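PDB 4HLN: starch synthase I from Hordeum vulgare, which belongs to the starch synthases, plant glycosyltransferases of the GT-B type, in which two Rossmann-like domains face each other. Local coordinates for residues A[116-121]-A[155-160]; A[269-274]-A[345-350]; A[396-401]-A[608-613]. All coordinates share one frame; numbering follows the deposited sequence.

Contact 1: residues A[116-121]-A[155-160]; sequences NDQPLA and AARGHR
Leu120 and Arg157 bring the two backbones closest, their CA atoms 4.3 Å apart, and Ala121, the next residue along, donates a hydrogen bond from its N to Arg157 O at 3.2 Å. Gln118 lies along the end of the helix: its CG sits 3.3 Å from Ala156 O, while OE1 faces the methyl group of Ala156. The chain is bent at chi2 (69°), which swings the amide back onto its own segment, where NE2 donates to Pro119 O at 2.6 Å; the donor and acceptor lie close to one plane, which should restrict the amide's rotation. Leu120 starts out away from the helix end but bends back, so that its CD2 comes to the same oxygen, 3.7 Å from Ala156 O. These partners belong to the exit of helix 150-156, where Gly158, with its positive phi of 95°, turns the chain toward strand 160-166. Together with strand 126-130, into which residues 116-121 lead, that helix forms a beta-alpha-beta unit of the N-terminal Rossmann-like domain. Arg157 spends its aliphatic part on the loop, CG being 3.9 Å from Pro119 O, and then runs past Pro119 toward Ala121. Its guanidinium group is gripped by two acids of helix 611-627: NE pairs with Asp612 and NH1 with Glu619. The methyl of Ala121 lies against this group, 4.0 Å from Arg157 NH1, and also meets His159 NE2 at 3.7 Å, a nitrogen that is hydrogen-bonded to Glu619 as well.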
loop_
_atom_site.group_PDB
_atom_site.type_symbol
_atom_site.label_atom_id
_atom_site.label_comp_id
_atom_site.label_asym_id
_atom_site.label_seq_id
_atom_site.Cartn_x
_atom_site.Cartn_y
_atom_site.Cartn_z
ATOM N N ASN A 116 9.734 11.748 26.075
ATOM C CA ASN A 116 10.499 11.638 24.838
ATOM C C ASN A 116 10.176 12.751 23.844
ATOM O O ASN A 116 9.333 13.614 24.107
ATOM C CB ASN A 116 10.274 10.271 24.181
ATOM N N ASP A 117 10.857 12.719 22.700
ATOM C CA ASP A 117 10.633 13.688 21.634
ATOM C C ASP A 117 9.517 13.214 20.696
ATOM O O ASP A 117 9.229 13.850 19.677
ATOM C CB ASP A 117 11.926 13.916 20.847
ATOM C CG ASP A 117 11.920 15.230 20.084
ATOM O OD1 ASP A 117 13.007 15.680 19.666
ATOM O OD2 ASP A 117 10.831 15.817 19.910
ATOM N N GLN A 118 8.895 12.092 21.049
ATOM C CA GLN A 118 7.811 11.527 20.252
ATOM C C GLN A 118 6.622 12.478 20.135
ATOM O O GLN A 118 5.935 12.756 21.123
ATOM C CB GLN A 118 7.346 10.198 20.847
ATOM C CG GLN A 118 5.991 9.715 20.317
ATOM C CD GLN A 118 6.034 9.298 18.848
ATOM O OE1 GLN A 118 6.872 8.486 18.446
ATOM N NE2 GLN A 118 5.132 9.853 18.042
ATOM N N PRO A 119 6.369 12.975 18.916
ATOM C CA PRO A 119 5.235 13.866 18.658
ATOM C C PRO A 119 3.895 13.179 18.927
ATOM O O PRO A 119 3.717 12.004 18.595
ATOM C CB PRO A 119 5.383 14.205 17.167
ATOM C CG PRO A 119 6.226 13.120 16.607
ATOM C CD PRO A 119 7.150 12.699 17.698
ATOM N N LEU A 120 2.968 13.910 19.540
ATOM C CA LEU A 120 1.641 13.380 19.827
ATOM C C LEU A 120 0.585 14.100 18.977
ATOM O O LEU A 120 0.879 15.110 18.335
ATOM C CB LEU A 120 1.343 13.469 21.329
ATOM C CG LEU A 120 2.393 12.819 22.261
ATOM C CD1 LEU A 120 2.125 13.146 23.717
ATOM C CD2 LEU A 120 2.519 11.287 22.080
ATOM N N ALA A 121 -0.633 13.567 18.950
ATOM C CA ALA A 121 -1.687 14.127 18.104
ATOM C C ALA A 121 -2.635 15.066 18.854
ATOM O O ALA A 121 -2.976 14.819 20.022
ATOM C CB ALA A 121 -2.477 13.009 17.421
ATOM N N ALA A 155 -0.508 4.359 17.393
ATOM C CA ALA A 155 -0.486 4.091 18.825
ATOM C C ALA A 155 0.553 4.965 19.505
ATOM O O ALA A 155 0.369 5.410 20.629
ATOM C CB ALA A 155 -0.206 2.620 19.097
ATOM N N ALA A 156 1.644 5.214 18.798
ATOM C CA ALA A 156 2.780 5.940 19.347
ATOM C C ALA A 156 2.470 7.422 19.474
ATOM O O ALA A 156 3.144 8.150 20.202
ATOM C CB ALA A 156 3.990 5.740 18.452
ATOM N N ARG A 157 1.459 7.867 18.738
ATOM C CA ARG A 157 1.029 9.253 18.792
ATOM C C ARG A 157 -0.101 9.444 19.807
ATOM O O ARG A 157 -0.734 10.496 19.828
ATOM C CB ARG A 157 0.553 9.730 17.420
ATOM C CG ARG A 157 1.575 9.636 16.304
ATOM C CD ARG A 157 1.071 10.366 15.058
ATOM N NE ARG A 157 1.942 11.487 14.730
ATOM C CZ ARG A 157 1.516 12.718 14.476
ATOM N NH1 ARG A 157 0.223 12.976 14.497
ATOM N NH2 ARG A 157 2.384 13.688 14.191
ATOM N N GLY A 158 -0.365 8.421 20.622
ATOM C CA GLY A 158 -1.321 8.533 21.714
ATOM C C GLY A 158 -2.742 8.064 21.430
ATOM O O GLY A 158 -3.629 8.209 22.267
ATOM N N HIS A 159 -2.973 7.500 20.252
ATOM C CA HIS A 159 -4.274 6.910 19.954
ATOM C C HIS A 159 -4.423 5.577 20.657
ATOM O O HIS A 159 -3.447 4.867 20.882
ATOM C CB HIS A 159 -4.464 6.719 18.453
ATOM C CG HIS A 159 -4.273 7.974 17.661
ATOM N ND1 HIS A 159 -5.232 8.959 17.590
ATOM C CD2 HIS A 159 -3.228 8.407 16.914
ATOM C CE1 HIS A 159 -4.787 9.947 16.835
ATOM N NE2 HIS A 159 -3.574 9.637 16.411
ATOM N N ARG A 160 -5.657 5.241 21.012
ATOM C CA ARG A 160 -5.950 3.916 21.516
ATOM C C ARG A 160 -6.227 3.057 20.289
ATOM O O ARG A 160 -7.167 3.322 19.557
ATOM C CB ARG A 160 -7.167 3.943 22.434
ATOM C CG ARG A 160 -7.105 2.848 23.483
ATOM C CD ARG A 160 -8.467 2.545 24.047
ATOM N NE ARG A 160 -8.391 1.432 24.979
ATOM C CZ ARG A 160 -9.424 1.000 25.685
ATOM N NH1 ARG A 160 -9.291 -0.019 26.528
ATOM N NH2 ARG A 160 -10.589 1.606 25.549
#

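Contact 2: residues A[269-274]-A[345-350]; sequences NDWHAS and VNFLKG
Trp271 packs against Phe347 and Leu348, and its side chain can be followed outward from the backbone. Its CB lies 4.2 Å from Phe347 CB and a little further from the CB of Leu348. From there chi1, at 82°, sets CG between the backbone N and the carbonyl carbon and turns the six-membered ring toward the phenylalanine. CE3 makes the near approach, 3.4 Å from Phe347 CD2, and CZ3 carries the contact outward to Phe347 CE2 at 3.9 Å. The result is an offset edge-to-face pair in which the indole offers its edge, with ring planes inclined at 69° and centroids 5.4 Å apart. On the pyrrole side the indole meets the next residue, its NE1 lying over the rim of the His272 ring. The phenylalanine is also met at its own edge, where Trp271 O lies in the ring plane, 3.5 Å from CD2.

A second patch is built by Ser274. Its CB abuts Phe347 O, while OG donates back to Asp270 O at 2.7 Å and touches Leu348 CD1 at 3.5 Å, so the hydroxyl is satisfied inside its own loop although an apolar methyl lies against it. The helix that carries Phe347 and Leu348 is capped by Asn346, whose OD1 accepts from Lys349 N over 2.9 Å. The loop thus runs from strand 264-269 to helix 276-284 past the junction of strand 343-346 and helix 347-354, with Ser274 also touching strand 294-299 and helix 235-252 packing against both Trp271 and Phe347.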
loop_
_atom_site.group_PDB
_atom_site.type_symbol
_atom_site.label_atom_id
_atom_site.label_comp_id
_atom_site.label_asym_id
_atom_site.label_seq_id
_atom_site.Cartn_x
_atom_site.Cartn_y
_atom_site.Cartn_z
ATOM N N ASN A 269 -9.587 -3.231 6.022
ATOM C CA ASN A 269 -8.633 -3.479 4.955
ATOM C C ASN A 269 -9.141 -4.497 3.978
ATOM O O ASN A 269 -9.356 -5.664 4.338
ATOM C CB ASN A 269 -7.296 -3.926 5.529
ATOM C CG ASN A 269 -6.592 -2.804 6.247
ATOM O OD1 ASN A 269 -5.668 -2.195 5.714
ATOM N ND2 ASN A 269 -7.049 -2.496 7.453
ATOM N N ASP A 270 -9.360 -4.035 2.747
ATOM C CA ASP A 270 -9.645 -4.928 1.632
ATOM C C ASP A 270 -10.963 -5.671 1.789
ATOM O O ASP A 270 -11.794 -5.296 2.612
ATOM C CB ASP A 270 -8.470 -5.894 1.450
ATOM C CG ASP A 270 -7.182 -5.166 1.041
ATOM O OD1 ASP A 270 -7.212 -4.420 0.021
ATOM O OD2 ASP A 270 -6.159 -5.315 1.758
ATOM N N TRP A 271 -11.178 -6.726 1.016
ATOM C CA TRP A 271 -12.519 -7.302 1.025
ATOM C C TRP A 271 -12.772 -8.096 2.280
ATOM O O TRP A 271 -13.906 -8.203 2.723
ATOM C CB TRP A 271 -12.803 -8.147 -0.221
ATOM C CG TRP A 271 -12.283 -9.533 -0.182
ATOM C CD1 TRP A 271 -11.082 -9.966 -0.668
ATOM C CD2 TRP A 271 -12.940 -10.690 0.361
ATOM N NE1 TRP A 271 -10.950 -11.318 -0.460
ATOM C CE2 TRP A 271 -12.079 -11.790 0.158
ATOM C CE3 TRP A 271 -14.169 -10.904 0.998
ATOM C CZ2 TRP A 271 -12.413 -13.092 0.567
ATOM C CZ3 TRP A 271 -14.504 -12.204 1.401
ATOM C CH2 TRP A 271 -13.626 -13.279 1.182
ATOM N N HIS A 272 -11.710 -8.640 2.858
ATOM C CA HIS A 272 -11.855 -9.492 4.029
ATOM C C HIS A 272 -12.629 -8.811 5.149
ATOM O O HIS A 272 -13.369 -9.462 5.878
ATOM C CB HIS A 272 -10.495 -9.954 4.528
ATOM C CG HIS A 272 -9.686 -10.643 3.479
ATOM N ND1 HIS A 272 -8.789 -9.973 2.674
ATOM C CD2 HIS A 272 -9.660 -11.938 3.083
ATOM C CE1 HIS A 272 -8.237 -10.830 1.834
ATOM N NE2 HIS A 272 -8.749 -12.029 2.061
ATOM N N ALA A 273 -12.460 -7.501 5.268
ATOM C CA ALA A 273 -13.104 -6.738 6.333
ATOM C C ALA A 273 -14.200 -5.825 5.802
ATOM O O ALA A 273 -14.621 -4.901 6.482
ATOM C CB ALA A 273 -12.057 -5.899 7.076
ATOM N N SER A 274 -14.656 -6.070 4.583
ATOM C CA SER A 274 -15.469 -5.076 3.875
ATOM C C SER A 274 -16.915 -5.080 4.290
ATOM O O SER A 274 -17.679 -4.196 3.915
ATOM C CB SER A 274 -15.369 -5.257 2.362
ATOM O OG SER A 274 -14.269 -4.539 1.843
ATOM N N VAL A 345 -22.817 -11.116 -5.203
ATOM C CA VAL A 345 -22.573 -10.165 -4.130
ATOM C C VAL A 345 -21.098 -9.839 -4.088
ATOM O O VAL A 345 -20.253 -10.683 -4.368
ATOM C CB VAL A 345 -23.032 -10.673 -2.775
ATOM C CG1 VAL A 345 -24.547 -10.821 -2.787
ATOM C CG2 VAL A 345 -22.360 -11.989 -2.462
ATOM N N ASN A 346 -20.800 -8.595 -3.751
ATOM C CA ASN A 346 -19.454 -8.090 -3.873
ATOM C C ASN A 346 -19.052 -7.332 -2.608
ATOM O O ASN A 346 -19.351 -6.152 -2.456
ATOM C CB ASN A 346 -19.371 -7.191 -5.112
ATOM C CG ASN A 346 -17.959 -6.693 -5.389
ATOM O OD1 ASN A 346 -17.171 -6.470 -4.466
ATOM N ND2 ASN A 346 -17.640 -6.491 -6.671
ATOM N N PHE A 347 -18.357 -8.023 -1.712
ATOM C CA PHE A 347 -17.894 -7.434 -0.466
ATOM C C PHE A 347 -17.286 -6.050 -0.593
ATOM O O PHE A 347 -17.753 -5.108 0.058
ATOM C CB PHE A 347 -16.929 -8.363 0.271
ATOM C CG PHE A 347 -17.617 -9.372 1.161
ATOM C CD1 PHE A 347 -18.858 -9.902 0.809
ATOM C CD2 PHE A 347 -17.029 -9.783 2.353
ATOM C CE1 PHE A 347 -19.485 -10.837 1.615
ATOM C CE2 PHE A 347 -17.649 -10.712 3.168
ATOM C CZ PHE A 347 -18.882 -11.243 2.795
ATOM N N LEU A 348 -16.233 -5.934 -1.397
ATOM C CA LEU A 348 -15.528 -4.667 -1.556
ATOM C C LEU A 348 -16.487 -3.593 -2.039
ATOM O O LEU A 348 -16.497 -2.472 -1.520
ATOM C CB LEU A 348 -14.382 -4.828 -2.549
ATOM C CG LEU A 348 -13.331 -3.728 -2.517
ATOM C CD1 LEU A 348 -12.700 -3.736 -1.159
ATOM C CD2 LEU A 348 -12.268 -3.972 -3.569
ATOM N N LYS A 349 -17.302 -3.947 -3.033
ATOM C CA LYS A 349 -18.315 -3.043 -3.541
ATOM C C LYS A 349 -19.221 -2.539 -2.407
ATOM O O LYS A 349 -19.526 -1.353 -2.325
ATOM C CB LYS A 349 -19.140 -3.744 -4.618
ATOM C CG LYS A 349 -20.198 -2.876 -5.278
ATOM C CD LYS A 349 -21.558 -3.013 -4.605
ATOM C CE LYS A 349 -22.655 -2.249 -5.369
ATOM N NZ LYS A 349 -24.026 -2.454 -4.795
ATOM N N GLY A 350 -19.651 -3.461 -1.550
ATOM C CA GLY A 350 -20.491 -3.154 -0.406
ATOM C C GLY A 350 -19.891 -2.108 0.512
ATOM O O GLY A 350 -20.589 -1.206 0.986
#

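Contact 3: residues A[396-401]-A[608-613]; sequences IDINDW and DHTWDH
Ile396 and His609 are joined through the backbone: Ile396 N donates to His609 O at 2.9 Å. Trp611 stands close by, its NE1 3.9 Å from Ile396 N.

Apolar contacts flank this bond. Ile396 and His609 lie side by side and point the same way, with CD1 of the isoleucine 4.0 Å from CB of the histidine; helix 529-536 touches both, and the imidazole NE2 is hydrogen-bonded to Gly604 O. Ile398 meets Thr610 at an angle, its CD1 3.9 Å from Thr610 CG2. The threonine can offer that methyl because its chi1 of 73° turns OG1 away to work within its own segment.

Polar groups hold each segment in shape. Asp397 OD1 accepts from Asn399 N at 2.7 Å, an Asx turn that folds the loop beyond the isoleucine, and Trp401, stacked on Tyr533 and on His509, sets the far end of that loop against the C-terminal domain. Opposite, Asp608 OD2 takes two bonds from Thr610, from N at 2.8 Å and from OG1 at 2.9 Å; the first makes a second Asx turn. Thr610 is the N-cap of helix 611-627, its OG1 accepting from His613 N at 3.2 Å. The same carboxylate oxygen thus holds both the N and the hydroxyl of the capping residue, which is consistent with Asp608 orienting the cap.

Residues 396-401 follow strand 389-391, an outer strand of the N-terminal sheet, on the way to the C-terminal domain, and 608-613 open the last helix, which packs back on the N-terminal domain. Such a meeting of two interdomain crossings is as expected of a GT-B glycosyltransferase.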
loop_
_atom_site.group_PDB
_atom_site.type_symbol
_atom_site.label_atom_id
_atom_site.label_comp_id
_atom_site.label_asym_id
_atom_site.label_seq_id
_atom_site.Cartn_x
_atom_site.Cartn_y
_atom_site.Cartn_z
ATOM N N ILE A 396 8.898 5.242 5.841
ATOM C CA ILE A 396 10.089 4.406 5.818
ATOM C C ILE A 396 10.815 4.590 7.125
ATOM O O ILE A 396 10.653 5.620 7.769
ATOM C CB ILE A 396 11.073 4.800 4.673
ATOM C CG1 ILE A 396 11.781 6.117 5.002
ATOM C CG2 ILE A 396 10.357 4.870 3.326
ATOM C CD1 ILE A 396 12.558 6.724 3.843
ATOM N N ASP A 397 11.621 3.595 7.499
ATOM C CA ASP A 397 12.512 3.685 8.656
ATOM C C ASP A 397 13.742 4.538 8.339
ATOM O O ASP A 397 14.591 4.140 7.538
ATOM C CB ASP A 397 12.955 2.288 9.082
ATOM C CG ASP A 397 13.765 2.299 10.365
ATOM O OD1 ASP A 397 14.251 3.389 10.758
ATOM O OD2 ASP A 397 13.918 1.213 10.973
ATOM N N ILE A 398 13.851 5.701 8.972
ATOM C CA ILE A 398 14.927 6.621 8.635
ATOM C C ILE A 398 16.186 6.322 9.444
ATOM O O ILE A 398 17.203 7.007 9.318
ATOM C CB ILE A 398 14.506 8.085 8.813
ATOM C CG1 ILE A 398 14.068 8.325 10.259
ATOM C CG2 ILE A 398 13.391 8.444 7.824
ATOM C CD1 ILE A 398 13.719 9.767 10.562
ATOM N N ASN A 399 16.121 5.287 10.270
ATOM C CA ASN A 399 17.326 4.808 10.925
ATOM C C ASN A 399 18.108 3.940 9.955
ATOM O O ASN A 399 19.336 3.967 9.930
ATOM C CB ASN A 399 16.988 4.037 12.199
ATOM C CG ASN A 399 16.164 4.864 13.174
ATOM O OD1 ASN A 399 15.139 4.401 13.686
ATOM N ND2 ASN A 399 16.600 6.102 13.423
ATOM N N ASP A 400 17.383 3.179 9.144
ATOM C CA ASP A 400 17.989 2.386 8.081
ATOM C C ASP A 400 18.298 3.249 6.854
ATOM O O ASP A 400 19.302 3.037 6.181
ATOM C CB ASP A 400 17.074 1.225 7.678
ATOM C CG ASP A 400 16.751 0.295 8.842
ATOM O OD1 ASP A 400 17.538 0.254 9.813
ATOM O OD2 ASP A 400 15.707 -0.399 8.782
ATOM N N TRP A 401 17.442 4.227 6.571
ATOM C CA TRP A 401 17.574 5.010 5.343
ATOM C C TRP A 401 17.858 6.483 5.569
ATOM O O TRP A 401 16.964 7.318 5.547
ATOM C CB TRP A 401 16.345 4.839 4.444
ATOM C CG TRP A 401 16.057 3.399 4.137
ATOM C CD1 TRP A 401 15.322 2.534 4.888
ATOM C CD2 TRP A 401 16.531 2.649 3.010
ATOM N NE1 TRP A 401 15.290 1.294 4.294
ATOM C CE2 TRP A 401 16.023 1.339 3.138
ATOM C CE3 TRP A 401 17.326 2.962 1.900
ATOM C CZ2 TRP A 401 16.283 0.343 2.198
ATOM C CZ3 TRP A 401 17.588 1.972 0.972
ATOM C CH2 TRP A 401 17.070 0.677 1.127
ATOM N N ASP A 608 9.288 14.878 4.375
ATOM C CA ASP A 608 9.160 13.960 5.501
ATOM C C ASP A 608 8.553 12.651 5.006
ATOM O O ASP A 608 7.424 12.631 4.517
ATOM C CB ASP A 608 8.287 14.568 6.604
ATOM C CG ASP A 608 8.246 13.708 7.871
ATOM O OD1 ASP A 608 7.779 14.203 8.917
ATOM O OD2 ASP A 608 8.674 12.537 7.829
ATOM N N HIS A 609 9.313 11.567 5.125
ATOM C CA HIS A 609 8.872 10.267 4.643
ATOM C C HIS A 609 8.687 9.304 5.803
ATOM O O HIS A 609 8.697 8.083 5.621
ATOM C CB HIS A 609 9.899 9.669 3.677
ATOM C CG HIS A 609 10.276 10.571 2.544
ATOM N ND1 HIS A 609 9.393 10.917 1.540
ATOM C CD2 HIS A 609 11.450 11.181 2.246
ATOM C CE1 HIS A 609 10.006 11.714 0.682
ATOM N NE2 HIS A 609 11.254 11.890 1.087
ATOM N N THR A 610 8.539 9.847 7.000
ATOM C CA THR A 610 8.372 9.005 8.175
ATOM C C THR A 610 6.943 8.537 8.301
ATOM O O THR A 610 6.045 9.003 7.604
ATOM C CB THR A 610 8.750 9.734 9.482
ATOM O OG1 THR A 610 7.742 10.703 9.812
ATOM C CG2 THR A 610 10.092 10.421 9.323
ATOM N N TRP A 611 6.747 7.605 9.213
ATOM C CA TRP A 611 5.421 7.157 9.564
ATOM C C TRP A 611 4.629 8.207 10.334
ATOM O O TRP A 611 3.407 8.250 10.245
ATOM C CB TRP A 611 5.515 5.853 10.344
ATOM C CG TRP A 611 5.768 4.706 9.432
ATOM C CD1 TRP A 611 6.950 4.065 9.228
ATOM C CD2 TRP A 611 4.815 4.081 8.560
ATOM N NE1 TRP A 611 6.789 3.062 8.307
ATOM C CE2 TRP A 611 5.492 3.057 7.871
ATOM C CE3 TRP A 611 3.449 4.282 8.308
ATOM C CZ2 TRP A 611 4.860 2.234 6.940
ATOM C CZ3 TRP A 611 2.823 3.470 7.383
ATOM C CH2 TRP A 611 3.529 2.454 6.709
ATOM N N ASP A 612 5.315 9.057 11.089
ATOM C CA ASP A 612 4.621 10.140 11.774
ATOM C C ASP A 612 3.917 11.008 10.759
ATOM O O ASP A 612 2.755 11.383 10.939
ATOM C CB ASP A 612 5.579 10.994 12.604
ATOM C CG ASP A 612 5.604 10.582 14.058
ATOM O OD1 ASP A 612 4.550 10.135 14.574
ATOM O OD2 ASP A 612 6.684 10.698 14.683
ATOM N N HIS A 613 4.630 11.331 9.690
ATOM C CA HIS A 613 4.062 12.186 8.679
ATOM C C HIS A 613 2.883 11.450 8.059
ATOM O O HIS A 613 1.829 12.034 7.809
ATOM C CB HIS A 613 5.105 12.527 7.629
ATOM C CG HIS A 613 4.611 13.474 6.585
ATOM N ND1 HIS A 613 4.010 13.047 5.421
ATOM C CD2 HIS A 613 4.618 14.828 6.535
ATOM C CE1 HIS A 613 3.675 14.097 4.692
ATOM N NE2 HIS A 613 4.035 15.189 5.344
#

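In the fold
Contacts 1 and 3 are neighbours, their centres 15 Å apart, and they meet directly: Arg157 NE of contact 1 forms a salt bridge of 2.9 Å with Asp612 OD1 of contact 3, while Pro119 packs on the same aspartate. The start of helix 611-627 is therefore shared between them. Contact 2 stands apart in the N-terminal domain, its centre about 31 Å from that of either other contact and its nearest atoms about 10 Å from contact 3. The disulfide Cys147-Cys527 links the two halves of the chain covalently. The glycan pocket, which includes Phe556, Trp569 and Ser596, is formed by residues outside all three contacts.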